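Local coordinates for protein MRG701 (Oryza sativa, PDB 5IN1) that is a plant MRG-family chromatin protein that probably recognises methylated lysine on histone H3 through its chromodomain, at residues A11-L16 with V36-W41; E7-Y12 with A20-S25. All coordinates share one frame; numbering follows the deposited sequence.

Interaction 1: A11-L16 with V36-W41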
loop_
_atom_site.group_PDB
_atom_site.type_symbol
_atom_site.label_atom_id
_atom_site.label_comp_id
_atom_site.label_asym_id
_atom_site.label_seq_id
_atom_site.Cartn_x
_atom_site.Cartn_y
_atom_site.Cartn_z
ATOM N N ALA A 11 -6.546 14.639 12.060
ATOM C CA ALA A 11 -6.768 15.109 10.693
ATOM C C ALA A 11 -7.008 16.609 10.685
ATOM O O ALA A 11 -7.790 17.143 11.479
ATOM C CB ALA A 11 -7.956 14.396 10.060
ATOM N N TYR A 12 -6.334 17.302 9.778
ATOM C CA TYR A 12 -6.641 18.696 9.524
ATOM C C TYR A 12 -8.004 18.830 8.866
ATOM O O TYR A 12 -8.358 18.070 7.969
ATOM C CB TYR A 12 -5.576 19.339 8.642
ATOM C CG TYR A 12 -4.302 19.682 9.360
ATOM C CD1 TYR A 12 -4.285 20.676 10.315
ATOM C CD2 TYR A 12 -3.108 19.016 9.083
ATOM C CE1 TYR A 12 -3.124 21.019 10.987
ATOM C CE2 TYR A 12 -1.942 19.356 9.746
ATOM C CZ TYR A 12 -1.955 20.365 10.682
ATOM O OH TYR A 12 -0.797 20.717 11.366
ATOM N N HIS A 13 -8.774 19.801 9.319
ATOM C CA HIS A 13 -9.957 20.220 8.583
ATOM C C HIS A 13 -9.960 21.717 8.751
ATOM O O HIS A 13 -10.378 22.229 9.779
ATOM C CB HIS A 13 -11.234 19.577 9.117
ATOM C CG HIS A 13 -12.328 19.502 8.105
ATOM N ND1 HIS A 13 -13.215 20.533 7.894
ATOM C CD2 HIS A 13 -12.669 18.526 7.228
ATOM C CE1 HIS A 13 -14.066 20.192 6.945
ATOM N NE2 HIS A 13 -13.757 18.981 6.522
ATOM N N GLY A 14 -9.419 22.429 7.773
ATOM C CA GLY A 14 -8.974 23.772 8.069
ATOM C C GLY A 14 -7.752 23.667 8.961
ATOM O O GLY A 14 -7.145 22.606 9.064
ATOM N N PRO A 15 -7.383 24.769 9.620
ATOM C CA PRO A 15 -6.085 24.841 10.295
ATOM C C PRO A 15 -5.988 24.100 11.622
ATOM O O PRO A 15 -4.889 24.030 12.166
ATOM C CB PRO A 15 -5.883 26.349 10.491
ATOM C CG PRO A 15 -7.274 26.886 10.529
ATOM C CD PRO A 15 -8.063 26.074 9.566
ATOM N N LEU A 16 -7.079 23.545 12.130
ATOM C CA LEU A 16 -7.017 22.823 13.397
ATOM C C LEU A 16 -7.007 21.324 13.147
ATOM O O LEU A 16 -7.461 20.852 12.101
ATOM C CB LEU A 16 -8.195 23.196 14.317
ATOM C CG LEU A 16 -8.325 24.678 14.672
ATOM C CD1 LEU A 16 -9.563 24.913 15.518
ATOM C CD2 LEU A 16 -7.080 25.130 15.426
ATOM N N VAL A 36 -11.845 8.794 5.804
ATOM C CA VAL A 36 -11.899 9.056 7.235
ATOM C C VAL A 36 -13.242 9.614 7.662
ATOM O O VAL A 36 -13.936 10.272 6.888
ATOM C CB VAL A 36 -10.775 10.031 7.672
ATOM C CG1 VAL A 36 -9.391 9.424 7.361
ATOM C CG2 VAL A 36 -10.943 11.431 7.039
ATOM N N HIS A 37 -13.594 9.319 8.915
ATOM C CA HIS A 37 -14.738 9.914 9.583
ATOM C C HIS A 37 -14.215 10.795 10.723
ATOM O O HIS A 37 -13.399 10.332 11.510
ATOM C CB HIS A 37 -15.684 8.830 10.126
ATOM C CG HIS A 37 -16.752 9.379 11.024
ATOM N ND1 HIS A 37 -17.774 10.163 10.545
ATOM C CD2 HIS A 37 -16.927 9.305 12.365
ATOM C CE1 HIS A 37 -18.545 10.546 11.550
ATOM N NE2 HIS A 37 -18.056 10.033 12.667
ATOM N N TYR A 38 -14.667 12.047 10.787
ATOM C CA TYR A 38 -14.250 12.963 11.837
ATOM C C TYR A 38 -15.113 12.707 13.057
ATOM O O TYR A 38 -16.341 12.758 12.956
ATOM C CB TYR A 38 -14.356 14.419 11.364
ATOM C CG TYR A 38 -13.472 14.704 10.159
ATOM C CD1 TYR A 38 -12.185 15.213 10.325
ATOM C CD2 TYR A 38 -13.914 14.440 8.862
ATOM C CE1 TYR A 38 -11.366 15.462 9.221
ATOM C CE2 TYR A 38 -13.109 14.700 7.757
ATOM C CZ TYR A 38 -11.836 15.185 7.950
ATOM O OH TYR A 38 -11.040 15.430 6.842
ATOM N N LEU A 39 -14.488 12.400 14.194
ATOM C CA LEU A 39 -15.274 11.925 15.339
ATOM C C LEU A 39 -16.191 13.031 15.855
ATOM O O LEU A 39 -15.744 14.155 16.123
ATOM C CB LEU A 39 -14.381 11.429 16.474
ATOM C CG LEU A 39 -13.409 10.313 16.107
ATOM C CD1 LEU A 39 -12.794 9.716 17.358
ATOM C CD2 LEU A 39 -14.097 9.239 15.262
ATOM N N GLY A 40 -17.473 12.696 16.010
ATOM C CA GLY A 40 -18.472 13.645 16.466
ATOM C C GLY A 40 -19.076 14.507 15.368
ATOM O O GLY A 40 -19.990 15.290 15.642
ATOM N N TRP A 41 -18.580 14.368 14.134
ATOM C CA TRP A 41 -19.087 15.157 13.009
ATOM C C TRP A 41 -20.085 14.368 12.182
ATOM O O TRP A 41 -20.145 13.149 12.277
ATOM C CB TRP A 41 -17.945 15.607 12.095
ATOM C CG TRP A 41 -17.134 16.739 12.605
ATOM C CD1 TRP A 41 -17.053 17.184 13.897
ATOM C CD2 TRP A 41 -16.292 17.599 11.827
ATOM N NE1 TRP A 41 -16.206 18.264 13.967
ATOM C CE2 TRP A 41 -15.727 18.540 12.712
ATOM C CE3 TRP A 41 -15.983 17.679 10.468
ATOM C CZ2 TRP A 41 -14.844 19.529 12.286
ATOM C CZ3 TRP A 41 -15.106 18.665 10.048
ATOM C CH2 TRP A 41 -14.555 19.586 10.958
#
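H13 touches both Y38 and W41, and the three rings form an aromatic cluster. W45 adds its ring edge-to-face to H13 and W41, and Y18 also meets W41. In a chromodomain of the MRG family this group is probably the aromatic cage for methylated lysine. The type II turn from Y38 to W41, closed by W41 N to Y38 O, lets two rings of one short segment reach the same histidine.

Two T-shaped ring contacts carry the interface. In the first, the indole of W41 points its edge into a face of H13. Atom W41 CZ3 stands 3.4 Å above the H13 ring plane, over its centre, and the planes meet at 83°. In the second, H13 is the one that offers an edge. H13 CD2 comes 3.5 Å from Y38 CZ, the planes are at 79°, and the ring centroids are 4.9 Å apart. The H13 ring reaches across because its CG lies anti to the backbone N (chi1 -156°). An alanine here takes away the ring that both W41 and Y38 meet, and the indole would probably be less firmly placed on that side.

Apolar contact is small. A11 CB meets Y38 CE1 obliquely at 3.7 Å, at another point of the same tyrosine ring.

The polar bonds do not join the two segments. Y38 OH is hydrogen-bonded to E47 OE1, which anchors the phenol end. Y12 O accepts from R53 NE. H13 N donates to L16 O within its own turn. Within segment 36-41, Y38 CB lies 3.4 Å above the plane of the W41 ring, offset toward its rim.

Interaction 2: E7-Y12 with A20-S25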
loop_
_atom_site.group_PDB
_atom_site.type_symbol
_atom_site.label_atom_id
_atom_site.label_comp_id
_atom_site.label_asym_id
_atom_site.label_seq_id
_atom_site.Cartn_x
_atom_site.Cartn_y
_atom_site.Cartn_z
ATOM N N GLU A 7 -8.010 2.702 12.684
ATOM C CA GLU A 7 -7.034 3.481 13.433
ATOM C C GLU A 7 -7.541 4.894 13.686
ATOM O O GLU A 7 -8.096 5.535 12.790
ATOM C CB GLU A 7 -5.699 3.527 12.684
ATOM C CG GLU A 7 -4.568 4.191 13.457
ATOM C CD GLU A 7 -3.229 4.085 12.744
ATOM O OE1 GLU A 7 -3.132 3.303 11.765
ATOM O OE2 GLU A 7 -2.276 4.772 13.164
ATOM N N ARG A 8 -7.391 5.350 14.920
ATOM C CA ARG A 8 -7.668 6.739 15.239
ATOM C C ARG A 8 -6.442 7.574 14.923
ATOM O O ARG A 8 -5.318 7.197 15.269
ATOM C CB ARG A 8 -8.072 6.876 16.708
ATOM C CG ARG A 8 -9.590 6.706 16.953
ATOM C CD ARG A 8 -10.146 5.346 16.535
ATOM N NE ARG A 8 -11.573 5.243 16.848
ATOM C CZ ARG A 8 -12.392 4.312 16.367
ATOM N NH1 ARG A 8 -11.945 3.387 15.527
ATOM N NH2 ARG A 8 -13.671 4.311 16.725
ATOM N N VAL A 9 -6.680 8.705 14.252
ATOM C CA VAL A 9 -5.639 9.606 13.769
ATOM C C VAL A 9 -6.052 11.031 14.096
ATOM O O VAL A 9 -7.174 11.271 14.548
ATOM C CB VAL A 9 -5.410 9.465 12.245
ATOM C CG1 VAL A 9 -4.971 8.039 11.896
ATOM C CG2 VAL A 9 -6.660 9.836 11.449
ATOM N N LEU A 10 -5.139 11.968 13.876
ATOM C CA LEU A 10 -5.466 13.390 13.842
ATOM C C LEU A 10 -5.556 13.825 12.383
ATOM O O LEU A 10 -4.746 13.397 11.554
ATOM C CB LEU A 10 -4.423 14.211 14.596
ATOM C CG LEU A 10 -4.361 13.898 16.083
ATOM C CD1 LEU A 10 -3.150 14.542 16.729
ATOM C CD2 LEU A 10 -5.638 14.342 16.782
ATOM N N ALA A 11 -6.546 14.639 12.060
ATOM C CA ALA A 11 -6.768 15.109 10.693
ATOM C C ALA A 11 -7.008 16.609 10.685
ATOM O O ALA A 11 -7.790 17.143 11.479
ATOM C CB ALA A 11 -7.956 14.396 10.060
ATOM N N TYR A 12 -6.334 17.302 9.778
ATOM C CA TYR A 12 -6.641 18.696 9.524
ATOM C C TYR A 12 -8.004 18.830 8.866
ATOM O O TYR A 12 -8.358 18.070 7.969
ATOM C CB TYR A 12 -5.576 19.339 8.642
ATOM C CG TYR A 12 -4.302 19.682 9.360
ATOM C CD1 TYR A 12 -4.285 20.676 10.315
ATOM C CD2 TYR A 12 -3.108 19.016 9.083
ATOM C CE1 TYR A 12 -3.124 21.019 10.987
ATOM C CE2 TYR A 12 -1.942 19.356 9.746
ATOM C CZ TYR A 12 -1.955 20.365 10.682
ATOM O OH TYR A 12 -0.797 20.717 11.366
ATOM N N ALA A 20 -10.016 11.642 14.145
ATOM C CA ALA A 20 -10.748 10.979 13.079
ATOM C C ALA A 20 -10.444 9.505 13.134
ATOM O O ALA A 20 -9.479 9.095 13.782
ATOM C CB ALA A 20 -10.363 11.554 11.705
ATOM N N LYS A 21 -11.249 8.705 12.447
ATOM C CA LYS A 21 -10.942 7.294 12.325
ATOM C C LYS A 21 -10.877 6.892 10.856
ATOM O O LYS A 21 -11.674 7.338 10.019
ATOM C CB LYS A 21 -11.962 6.447 13.070
ATOM C CG LYS A 21 -13.352 6.575 12.549
ATOM C CD LYS A 21 -14.290 5.652 13.303
ATOM C CE LYS A 21 -15.740 6.030 13.059
ATOM N NZ LYS A 21 -16.412 6.497 14.304
ATOM N N VAL A 22 -9.912 6.041 10.549
ATOM C CA VAL A 22 -9.754 5.518 9.199
ATOM C C VAL A 22 -10.786 4.422 8.944
ATOM O O VAL A 22 -10.818 3.423 9.660
ATOM C CB VAL A 22 -8.337 4.968 8.989
ATOM C CG1 VAL A 22 -8.214 4.345 7.592
ATOM C CG2 VAL A 22 -7.315 6.058 9.191
ATOM N N GLN A 23 -11.640 4.635 7.950
ATOM C CA GLN A 23 -12.677 3.677 7.561
ATOM C C GLN A 23 -12.141 2.690 6.531
ATOM O O GLN A 23 -12.479 1.510 6.566
ATOM C CB GLN A 23 -13.894 4.397 6.985
ATOM C CG GLN A 23 -14.615 5.303 7.970
ATOM C CD GLN A 23 -15.567 6.252 7.277
ATOM O OE1 GLN A 23 -15.191 6.936 6.321
ATOM N NE2 GLN A 23 -16.805 6.301 7.746
ATOM N N LYS A 24 -11.321 3.186 5.606
ATOM C CA LYS A 24 -10.762 2.377 4.522
ATOM C C LYS A 24 -9.411 2.947 4.112
ATOM O O LYS A 24 -9.227 4.160 4.131
ATOM C CB LYS A 24 -11.726 2.345 3.326
ATOM C CG LYS A 24 -12.907 1.388 3.520
ATOM C CD LYS A 24 -13.934 1.439 2.388
ATOM C CE LYS A 24 -15.338 1.115 2.911
ATOM N NZ LYS A 24 -15.881 -0.187 2.419
ATOM N N SER A 25 -8.476 2.073 3.742
ATOM C CA SER A 25 -7.170 2.471 3.221
ATOM C C SER A 25 -6.983 1.842 1.845
ATOM O O SER A 25 -7.282 0.661 1.652
ATOM C CB SER A 25 -6.033 2.027 4.149
ATOM O OG SER A 25 -6.248 2.451 5.493
#
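A20 pairs with V9 through both of its backbone polar atoms. V9 N donates to A20 O, and A20 N donates to V9 O, each at 2.9 Å. This is an antiparallel hydrogen-bonded pair. A20 O also takes a CA-H...O contact from R8 CA. The A20 methyl lies near two others: its CB is 4.1 Å from V9 CG2 and also 4.1 Å from A11 CB. V9 and A11 also touch L54, so the methyls of A20, V9 and A11 form part of an apolar patch.

K21 faces R8 in the non-hydrogen-bonded pair that follows, on the other face. The two side chains run side by side and point the same way. K21 CD packs over one face of the R8 guanidinium, offset toward its rim, 3.7 Å from R8 NH2. The like-charged ends, R8 NH2 and K21 NZ, are 4.3 Å apart. The bend in the R8 chain (chi2 60°) accompanies a hydrogen bond from R8 NH1 to G6 O. On the backbone side, K21 CA makes a CA-H...O contact of 3.4 Å with E7 O. Together these strands form a beta hairpin of the SH3-like chromo barrel. The axes of segments 8-12 and 20-25 stand at 115°, far from a flat antiparallel pair, as strongly twisted barrel strands do.

V22 N continues the ladder with a nearly straight bond of 2.9 Å to E7 O, 169° at the hydrogen. V22 CG2 also rests against E7 O. The same methyl lies 4.1 Å from V9 CG1, and these two valines cross at about a right angle.

Q23 and K24 form a classic beta bulge opposite H35.

Overall arrangement
From the N terminus, segment 7-12 comes first, and it overlaps segment 11-16 at A11 and Y12. Interaction 2 closes the shorter loop, the hairpin between strands 8-13 and 16-28. Interaction 1 closes a longer one, from strand 8-13 to the end of strand 31-38 and the turn after it. Because they share their start at A11 and Y12, the shorter loop nests within the longer. The two contacts also touch directly, where H37 O probably accepts a hydrogen bond from K21 N. Strand 16-28 lies between 8-13 and 31-38 in the sheet. Interaction 2 joins sheet neighbours, while interaction 1 joins the two strands that flank 16-28.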